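Local coordinates for protein SAG family member (Sag19) (Eimeria tenella, PDB 6ZZB) that is a surface antigen of the parasite, of unknown function, possibly taking part in contacts with the host as a member of the SAG family, at residues A[141-144]-A[145-148]. Numbering follows the deposited sequence.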
loop_
_atom_site.group_PDB
_atom_site.type_symbol
_atom_site.label_atom_id
_atom_site.label_comp_id
_atom_site.label_asym_id
_atom_site.label_seq_id
_atom_site.Cartn_x
_atom_site.Cartn_y
_atom_site.Cartn_z
ATOM N N LEU A 141 5.166 -3.648 10.423
ATOM C CA LEU A 141 4.136 -2.753 9.867
ATOM C C LEU A 141 3.202 -3.542 8.954
ATOM O O LEU A 141 1.948 -3.345 9.064
ATOM C CB LEU A 141 4.810 -1.642 9.083
ATOM C CG LEU A 141 5.572 -0.633 9.941
ATOM C CD1 LEU A 141 6.361 0.297 9.023
ATOM C CD2 LEU A 141 4.658 0.157 10.851
ATOM N N ILE A 142 3.722 -4.348 8.041
ATOM C CA ILE A 142 2.858 -5.060 7.076
ATOM C C ILE A 142 2.110 -6.177 7.809
ATOM O O ILE A 142 0.918 -6.361 7.530
ATOM C CB ILE A 142 3.660 -5.509 5.855
ATOM C CG1 ILE A 142 4.103 -4.273 5.062
ATOM C CG2 ILE A 142 2.860 -6.485 5.024
ATOM C CD1 ILE A 142 4.755 -4.572 3.731
ATOM N N GLN A 143 2.735 -6.880 8.741
ATOM C CA GLN A 143 1.953 -7.898 9.485
ATOM C C GLN A 143 0.788 -7.192 10.184
ATOM O O GLN A 143 -0.310 -7.750 10.204
ATOM C CB GLN A 143 2.830 -8.617 10.503
ATOM C CG GLN A 143 2.084 -9.706 11.269
ATOM C CD GLN A 143 1.501 -10.789 10.394
ATOM O OE1 GLN A 143 0.277 -10.898 10.205
ATOM N NE2 GLN A 143 2.358 -11.611 9.836
ATOM N N ALA A 144 0.981 -6.033 10.794
ATOM C CA ALA A 144 -0.075 -5.377 11.573
ATOM C C ALA A 144 -1.189 -4.956 10.613
ATOM O O ALA A 144 -2.374 -5.082 10.982
ATOM C CB ALA A 144 0.453 -4.214 12.356
ATOM N N THR A 145 -0.876 -4.406 9.430
ATOM C CA THR A 145 -1.950 -3.959 8.516
ATOM C C THR A 145 -2.690 -5.179 8.013
ATOM O O THR A 145 -3.927 -5.101 7.800
ATOM C CB THR A 145 -1.411 -3.062 7.384
ATOM O OG1 THR A 145 -2.479 -2.240 6.906
ATOM C CG2 THR A 145 -0.794 -3.810 6.232
ATOM N N TYR A 146 -2.002 -6.273 7.785
ATOM C CA TYR A 146 -2.622 -7.501 7.281
ATOM C C TYR A 146 -3.642 -7.990 8.310
ATOM O O TYR A 146 -4.806 -8.268 7.941
ATOM C CB TYR A 146 -1.552 -8.559 7.003
ATOM C CG TYR A 146 -2.138 -9.851 6.516
ATOM C CD1 TYR A 146 -2.384 -10.072 5.169
ATOM C CD2 TYR A 146 -2.493 -10.836 7.415
ATOM C CE1 TYR A 146 -2.924 -11.262 4.718
ATOM C CE2 TYR A 146 -3.056 -12.028 6.978
ATOM C CZ TYR A 146 -3.279 -12.233 5.629
ATOM O OH TYR A 146 -3.837 -13.419 5.212
ATOM N N THR A 147 -3.236 -8.112 9.561
ATOM C CA THR A 147 -4.130 -8.685 10.599
ATOM C C THR A 147 -5.334 -7.760 10.724
ATOM O O THR A 147 -6.501 -8.243 10.686
ATOM C CB THR A 147 -3.362 -8.842 11.904
ATOM O OG1 THR A 147 -2.369 -9.838 11.643
ATOM C CG2 THR A 147 -4.281 -9.241 13.052
ATOM N N ALA A 148 -5.115 -6.473 10.894
ATOM C CA ALA A 148 -6.197 -5.487 11.087
ATOM C C ALA A 148 -7.088 -5.461 9.842
ATOM O O ALA A 148 -8.327 -5.362 9.975
ATOM C CB ALA A 148 -5.670 -4.129 11.437
#
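The side-chain amide of Gln143 and the phenol ring of Tyr146 are the two flat groups here, set nearly perpendicular at 84°. The amide meets the ring obliquely, OE1 of Gln143 lying 3.9 Å from CD2 of Tyr146, while Leu60 of helix 50-61 touches both side chains and Leu184 and Leu232 pack against the tyrosine. The glutamine chain leaves with CG anti to the backbone N (chi1 -178°) and then bends at chi2, which carries OE1 along the helix to within 3.2 Å of Thr147 OG1. That hydroxyl also lies 3.3 Å from Gln143 O; both bonds are weak. A helical threonine can turn its hydroxyl back to the carbonyl one turn earlier, and Thr147, with OG1 beside its own N, is placed for this, though which acceptor takes the proton is not settled. Helix 138-155 packs against the mixed sheet, consistent with the alpha/beta/alpha arrangement of CAP proteins. In its regular i to i+4 ladder Thr147 N donates to Gln143 O at 3.0 Å, and Ala148 N to Ala144 O with a nearly straight N-H...O angle of 168°. On another side of the helix, Thr145 places CG2 3.3 Å from Ile142 O, whereas its OG1 is hydrogen-bonded to Asn176 and Asn179 of helix 175-183. Ile142 packs on Ile57 and Leu183, and Leu141, turned to another side, lies on Ile128 and Phe130 of strand 126-131.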